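Local structure of Old Yellow Enzyme (Pichia, 6AGZ) at residues M49-E58 with I96-I107. The protein probably catalyses the asymmetric reduction of the carbon-carbon double bond of enones, as an FMN-binding old yellow enzyme with a TIM-barrel fold. Numbering follows the deposited sequence.
Sequences MLSYYSQRAE and IVEEVHKKGSHI
The Ala57 methyl is a small bump that fits a close hollow. Its CB drops into a cup made by Val100, Lys103 and Ser105, tight enough that Ala57 CB lies 3.5 Å from Lys103 CB. Beside the cup a polar bond forms: Ser105 OG donates to Ala57 O at 2.6 Å, coming in well bent (C=O...donor angle 114°). Because Gly104 turns the chain in a Schellman motif, Ser105 comes round to face the last turn of helix 47-57.

At the other end the bump comes from helix 87-102. Ile96 pushes in among Met49, Leu50 and Tyr53, its CD1 reaching Met49 CB and its CG2 lying obliquely to the Tyr53 ring, 4.1 Å from Tyr53 CD2. Leu50, with CG anti to the backbone N (chi1 -175°), swings CD1 into the notch between Ile96 and Glu99, where it comes 3.5 Å from Glu99 CB. Between these two ends, Val100 CG2 packs 4.0 Å from Tyr53 CB, while the phenol oxygen reaches away to Glu67.

Along the outer edge, Glu99 bends at chi2 and brings OE2 to Ser54 OG, the apparent donor at 2.7 Å. Lys103 folds over this edge with its CD against Glu58 CB. Ser54 OG and Lys103 NZ are both less surely placed, so the polar detail here is doubtful.

The axes of segments 49-57 and 96-102 approach to 8.5 Å and run nearly parallel, crossing at -20°. They belong to neighbouring outer helices of a TIM barrel, packed beside strands 63-70 and 106-112, with the Tyr53 side chain about 9 Å from the bound FMN.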
ATOM      1  N   MET A  49      -6.526  39.821   3.813  1.00 14.90           N
ATOM      2  CA  MET A  49      -6.157  38.493   4.289  1.00 15.64           C
ATOM      3  C   MET A  49      -6.122  38.445   5.810  1.00 16.43           C
ATOM      4  O   MET A  49      -6.482  37.429   6.416  1.00 16.11           O
ATOM      5  CB  MET A  49      -4.803  38.088   3.708  1.00 16.31           C
ATOM      6  CG  MET A  49      -4.808  37.911   2.198  1.00 16.96           C
ATOM      7  SD  MET A  49      -3.149  37.723   1.524  1.00 16.85           S
ATOM      8  CE  MET A  49      -2.546  36.348   2.497  1.00 15.98           C
ATOM      9  N   LEU A  50      -5.693  39.538   6.446  1.00 17.52           N
ATOM     10  CA  LEU A  50      -5.633  39.575   7.902  1.00 18.39           C
ATOM     11  C   LEU A  50      -7.024  39.439   8.511  1.00 18.81           C
ATOM     12  O   LEU A  50      -7.233  38.645   9.436  1.00 17.80           O
ATOM     13  CB  LEU A  50      -4.957  40.865   8.368  1.00 19.29           C
ATOM     14  CG  LEU A  50      -4.711  41.013   9.870  1.00 21.58           C
ATOM     15  CD1 LEU A  50      -4.343  39.682  10.493  1.00 22.33           C
ATOM     16  CD2 LEU A  50      -3.622  42.036  10.136  1.00 22.84           C
ATOM     17  N   SER A  51      -7.992  40.207   8.005  1.00 19.43           N
ATOM     18  CA  SER A  51      -9.367  40.040   8.466  1.00 18.74           C
ATOM     19  C   SER A  51      -9.900  38.659   8.103  1.00 17.66           C
ATOM     20  O   SER A  51     -10.648  38.044   8.877  1.00 18.49           O
ATOM     21  CB  SER A  51     -10.253  41.135   7.872  1.00 18.86           C
ATOM     22  OG  SER A  51     -11.617  40.909   8.179  1.00 18.56           O
ATOM     23  N   TYR A  52      -9.504  38.153   6.934  1.00 16.95           N
ATOM     24  CA  TYR A  52      -9.975  36.861   6.446  1.00 16.35           C
ATOM     25  C   TYR A  52      -9.608  35.738   7.408  1.00 14.56           C
ATOM     26  O   TYR A  52     -10.462  34.932   7.796  1.00 13.97           O
ATOM     27  CB  TYR A  52      -9.390  36.619   5.053  1.00 18.09           C
ATOM     28  CG  TYR A  52      -9.631  35.257   4.443  1.00 18.73           C
ATOM     29  CD1 TYR A  52     -10.816  34.969   3.780  1.00 18.51           C
ATOM     30  CD2 TYR A  52      -8.649  34.276   4.485  1.00 18.53           C
ATOM     31  CE1 TYR A  52     -11.028  33.731   3.202  1.00 17.29           C
ATOM     32  CE2 TYR A  52      -8.851  33.037   3.910  1.00 17.53           C
ATOM     33  CZ  TYR A  52     -10.042  32.770   3.269  1.00 17.27           C
ATOM     34  OH  TYR A  52     -10.246  31.536   2.694  1.00 17.33           O
ATOM     35  N   TYR A  53      -8.338  35.671   7.812  1.00 12.19           N
ATOM     36  CA  TYR A  53      -7.927  34.661   8.780  1.00 18.75           C
ATOM     37  C   TYR A  53      -8.378  35.006  10.195  1.00 18.08           C
ATOM     38  O   TYR A  53      -8.569  34.102  11.017  1.00 18.07           O
ATOM     39  CB  TYR A  53      -6.410  34.479   8.744  1.00 19.84           C
ATOM     40  CG  TYR A  53      -5.907  33.801   7.489  1.00 20.07           C
ATOM     41  CD1 TYR A  53      -5.994  32.424   7.340  1.00 18.94           C
ATOM     42  CD2 TYR A  53      -5.344  34.537   6.456  1.00 20.82           C
ATOM     43  CE1 TYR A  53      -5.536  31.798   6.194  1.00 19.17           C
ATOM     44  CE2 TYR A  53      -4.883  33.922   5.308  1.00 21.07           C
ATOM     45  CZ  TYR A  53      -4.981  32.553   5.182  1.00 19.56           C
ATOM     46  OH  TYR A  53      -4.522  31.936   4.040  1.00 18.46           O
ATOM     47  N   SER A  54      -8.549  36.296  10.493  1.00 17.46           N
ATOM     48  CA  SER A  54      -8.978  36.704  11.829  1.00 16.39           C
ATOM     49  C   SER A  54     -10.382  36.200  12.134  1.00 17.01           C
ATOM     50  O   SER A  54     -10.640  35.672  13.222  1.00 17.75           O
ATOM     51  CB  SER A  54      -8.912  38.227  11.955  1.00 16.54           C
ATOM     52  OG  SER A  54      -9.429  38.658  13.202  1.00 15.95           O
ATOM     53  N   GLN A  55     -11.307  36.360  11.182  1.00 16.49           N
ATOM     54  CA  GLN A  55     -12.675  35.901  11.401  1.00 17.79           C
ATOM     55  C   GLN A  55     -12.737  34.391  11.591  1.00 18.15           C
ATOM     56  O   GLN A  55     -13.592  33.894  12.333  1.00 17.75           O
ATOM     57  CB  GLN A  55     -13.565  36.322  10.234  1.00 17.31           C
ATOM     58  CG  GLN A  55     -13.662  37.825  10.035  1.00 17.45           C
ATOM     59  CD  GLN A  55     -14.505  38.194   8.833  1.00 19.01           C
ATOM     60  OE1 GLN A  55     -15.520  37.556   8.555  1.00 19.59           O
ATOM     61  NE2 GLN A  55     -14.085  39.224   8.108  1.00 19.44           N
ATOM     62  N   ARG A  56     -11.843  33.651  10.942  1.00 18.47           N
ATOM     63  CA  ARG A  56     -11.820  32.200  11.046  1.00 17.19           C
ATOM     64  C   ARG A  56     -11.020  31.707  12.241  1.00 16.93           C
ATOM     65  O   ARG A  56     -11.140  30.533  12.609  1.00 17.64           O
ATOM     66  CB  ARG A  56     -11.275  31.601   9.748  1.00 15.47           C
ATOM     67  CG  ARG A  56     -12.267  31.749   8.613  1.00 15.66           C
ATOM     68  CD  ARG A  56     -11.635  31.732   7.238  1.00 14.31           C
ATOM     69  NE  ARG A  56     -12.669  31.860   6.214  1.00 14.69           N
ATOM     70  CZ  ARG A  56     -13.244  33.010   5.874  1.00 15.47           C
ATOM     71  NH1 ARG A  56     -12.884  34.137   6.474  1.00 14.30           N
ATOM     72  NH2 ARG A  56     -14.183  33.035   4.938  1.00 15.48           N
ATOM     73  N   ALA A  57     -10.213  32.571  12.855  1.00 16.97           N
ATOM     74  CA  ALA A  57      -9.575  32.246  14.119  1.00 16.13           C
ATOM     75  C   ALA A  57     -10.434  32.626  15.317  1.00 16.87           C
ATOM     76  O   ALA A  57     -10.173  32.150  16.428  1.00 16.67           O
ATOM     77  CB  ALA A  57      -8.211  32.939  14.211  1.00 15.95           C
ATOM     78  N   GLU A  58     -11.457  33.453  15.113  1.00 17.74           N
ATOM     79  CA  GLU A  58     -12.353  33.842  16.192  1.00 20.49           C
ATOM     80  C   GLU A  58     -13.300  32.699  16.540  1.00 20.40           C
ATOM     81  O   GLU A  58     -13.856  32.041  15.656  1.00 20.90           O
ATOM     82  CB  GLU A  58     -13.152  35.081  15.787  1.00 21.80           C
ATOM     83  CG  GLU A  58     -14.080  35.627  16.860  1.00 24.96           C
ATOM     84  CD  GLU A  58     -15.007  36.704  16.326  1.00 28.10           C
ATOM     85  OE1 GLU A  58     -15.453  36.581  15.165  1.00 28.30           O
ATOM     86  OE2 GLU A  58     -15.285  37.676  17.061  1.00 29.58           O
ATOM     87  N   ILE A  96      -0.312  38.556  10.619  1.00 18.64           N
ATOM     88  CA  ILE A  96      -1.440  37.635  10.495  1.00 17.95           C
ATOM     89  C   ILE A  96      -1.388  36.570  11.586  1.00 16.54           C
ATOM     90  O   ILE A  96      -2.405  36.256  12.219  1.00 16.12           O
ATOM     91  CB  ILE A  96      -1.475  37.005   9.088  1.00 18.21           C
ATOM     92  CG1 ILE A  96      -1.797  38.064   8.033  1.00 17.19           C
ATOM     93  CG2 ILE A  96      -2.494  35.874   9.034  1.00 17.60           C
ATOM     94  CD1 ILE A  96      -1.976  37.501   6.639  1.00 15.77           C
ATOM     95  N   VAL A  97      -0.200  36.012  11.835  1.00 15.90           N
ATOM     96  CA  VAL A  97      -0.050  34.990  12.868  1.00 15.67           C
ATOM     97  C   VAL A  97      -0.392  35.557  14.237  1.00 16.89           C
ATOM     98  O   VAL A  97      -1.090  34.918  15.035  1.00 17.50           O
ATOM     99  CB  VAL A  97       1.377  34.412  12.845  1.00 14.56           C
ATOM    100  CG1 VAL A  97       1.576  33.444  13.997  1.00 15.34           C
ATOM    101  CG2 VAL A  97       1.643  33.723  11.531  1.00 11.97           C
ATOM    102  N   GLU A  98       0.096  36.764  14.534  1.00 17.39           N
ATOM    103  CA  GLU A  98      -0.172  37.370  15.834  1.00 20.75           C
ATOM    104  C   GLU A  98      -1.663  37.597  16.040  1.00 20.66           C
ATOM    105  O   GLU A  98      -2.179  37.411  17.150  1.00 20.06           O
ATOM    106  CB  GLU A  98       0.600  38.681  15.971  1.00 22.34           C
ATOM    107  CG  GLU A  98       2.104  38.496  16.083  1.00 24.99           C
ATOM    108  CD  GLU A  98       2.855  39.810  16.086  1.00 27.91           C
ATOM    109  OE1 GLU A  98       2.227  40.857  15.824  1.00 29.24           O
ATOM    110  OE2 GLU A  98       4.075  39.796  16.348  1.00 28.86           O
ATOM    111  N   GLU A  99      -2.378  37.989  14.982  1.00 20.49           N
ATOM    112  CA  GLU A  99      -3.822  38.155  15.119  1.00 20.65           C
ATOM    113  C   GLU A  99      -4.521  36.812  15.302  1.00 21.07           C
ATOM    114  O   GLU A  99      -5.441  36.696  16.122  1.00 22.12           O
ATOM    115  CB  GLU A  99      -4.388  38.896  13.910  1.00 21.46           C
ATOM    116  CG  GLU A  99      -5.912  38.916  13.845  1.00 22.80           C
ATOM    117  CD  GLU A  99      -6.551  39.793  14.909  1.00 25.43           C
ATOM    118  OE1 GLU A  99      -5.820  40.477  15.655  1.00 26.79           O
ATOM    119  OE2 GLU A  99      -7.798  39.798  14.998  1.00 26.44           O
ATOM    120  N   VAL A 100      -4.102  35.789  14.553  1.00 18.58           N
ATOM    121  CA  VAL A 100      -4.710  34.466  14.693  1.00 18.33           C
ATOM    122  C   VAL A 100      -4.528  33.940  16.113  1.00 19.28           C
ATOM    123  O   VAL A 100      -5.452  33.369  16.703  1.00 18.75           O
ATOM    124  CB  VAL A 100      -4.128  33.496  13.647  1.00 17.52           C
ATOM    125  CG1 VAL A 100      -4.480  32.057  13.994  1.00 16.95           C
ATOM    126  CG2 VAL A 100      -4.640  33.847  12.257  1.00 15.38           C
ATOM    127  N   HIS A 101      -3.337  34.132  16.686  1.00 18.36           N
ATOM    128  CA  HIS A 101      -3.086  33.658  18.044  1.00 19.58           C
ATOM    129  C   HIS A 101      -3.828  34.499  19.074  1.00 18.97           C
ATOM    130  O   HIS A 101      -4.293  33.973  20.093  1.00 18.34           O
ATOM    131  CB  HIS A 101      -1.585  33.658  18.332  1.00 21.85           C
ATOM    132  CG  HIS A 101      -0.842  32.546  17.662  1.00 22.33           C
ATOM    133  ND1 HIS A 101       0.499  32.626  17.352  1.00 22.73           N
ATOM    134  CD2 HIS A 101      -1.250  31.322  17.249  1.00 22.12           C
ATOM    135  CE1 HIS A 101       0.883  31.502  16.775  1.00 22.49           C
ATOM    136  NE2 HIS A 101      -0.158  30.694  16.700  1.00 22.00           N
ATOM    137  N   LYS A 102      -3.937  35.810  18.837  1.00 18.77           N
ATOM    138  CA  LYS A 102      -4.735  36.654  19.719  1.00 19.83           C
ATOM    139  C   LYS A 102      -6.183  36.183  19.753  1.00 20.55           C
ATOM    140  O   LYS A 102      -6.836  36.217  20.801  1.00 20.14           O
ATOM    141  CB  LYS A 102      -4.648  38.112  19.265  1.00 21.46           C
ATOM    142  CG  LYS A 102      -5.352  39.109  20.171  1.00 24.21           C
ATOM    143  CD  LYS A 102      -5.303  40.507  19.572  1.00 26.80           C
ATOM    144  CE  LYS A 102      -6.100  41.498  20.402  1.00 29.06           C
ATOM    145  NZ  LYS A 102      -6.238  42.814  19.716  1.00 30.69           N
ATOM    146  N   LYS A 103      -6.690  35.715  18.614  1.00 19.91           N
ATOM    147  CA  LYS A 103      -8.035  35.166  18.533  1.00 21.14           C
ATOM    148  C   LYS A 103      -8.196  33.873  19.321  1.00 20.26           C
ATOM    149  O   LYS A 103      -9.334  33.465  19.579  1.00 20.84           O
ATOM    150  CB  LYS A 103      -8.404  34.936  17.074  1.00 21.98           C
ATOM    151  CG  LYS A 103      -9.003  36.136  16.379  1.00 23.24           C
ATOM    152  CD  LYS A 103     -10.179  36.695  17.155  1.00 25.31           C
ATOM    153  CE  LYS A 103     -10.488  38.113  16.725  1.00 27.27           C
ATOM    154  NZ  LYS A 103     -10.531  38.226  15.241  1.00 29.46           N
ATOM    155  N   GLY A 104      -7.103  33.220  19.704  1.00 17.91           N
ATOM    156  CA  GLY A 104      -7.167  31.955  20.407  1.00 17.98           C
ATOM    157  C   GLY A 104      -7.067  30.724  19.535  1.00 17.88           C
ATOM    158  O   GLY A 104      -7.334  29.622  20.024  1.00 17.61           O
ATOM    159  N   SER A 105      -6.698  30.873  18.268  1.00 17.56           N
ATOM    160  CA  SER A 105      -6.516  29.754  17.358  1.00 16.53           C
ATOM    161  C   SER A 105      -5.033  29.556  17.066  1.00 16.38           C
ATOM    162  O   SER A 105      -4.165  30.251  17.603  1.00 16.52           O
ATOM    163  CB  SER A 105      -7.309  29.972  16.068  1.00 17.18           C
ATOM    164  OG  SER A 105      -8.702  29.996  16.326  1.00 18.46           O
ATOM    165  N   HIS A 106      -4.750  28.589  16.198  1.00 16.35           N
ATOM    166  CA  HIS A 106      -3.392  28.235  15.819  1.00 16.84           C
ATOM    167  C   HIS A 106      -3.331  28.099  14.305  1.00 16.86           C
ATOM    168  O   HIS A 106      -4.342  27.846  13.645  1.00 16.66           O
ATOM    169  CB  HIS A 106      -2.953  26.937  16.506  1.00 19.00           C
ATOM    170  CG  HIS A 106      -3.377  26.847  17.939  1.00 22.41           C
ATOM    171  ND1 HIS A 106      -2.540  27.168  18.986  1.00 23.26           N
ATOM    172  CD2 HIS A 106      -4.555  26.483  18.499  1.00 23.16           C
ATOM    173  CE1 HIS A 106      -3.182  27.000  20.128  1.00 24.07           C
ATOM    174  NE2 HIS A 106      -4.407  26.585  19.861  1.00 24.47           N
ATOM    175  N   ILE A 107      -2.135  28.273  13.748  1.00 16.89           N
ATOM    176  CA  ILE A 107      -1.988  28.386  12.302  1.00 16.71           C
ATOM    177  C   ILE A 107      -0.707  27.699  11.846  1.00 16.29           C
ATOM    178  O   ILE A 107       0.338  27.792  12.500  1.00 16.38           O
ATOM    179  CB  ILE A 107      -2.025  29.864  11.853  1.00 16.58           C
ATOM    180  CG1 ILE A 107      -2.041  29.967  10.328  1.00 16.48           C
ATOM    181  CG2 ILE A 107      -0.865  30.651  12.454  1.00 16.47           C
ATOM    182  CD1 ILE A 107      -2.412  31.343   9.824  1.00 18.14           C
TER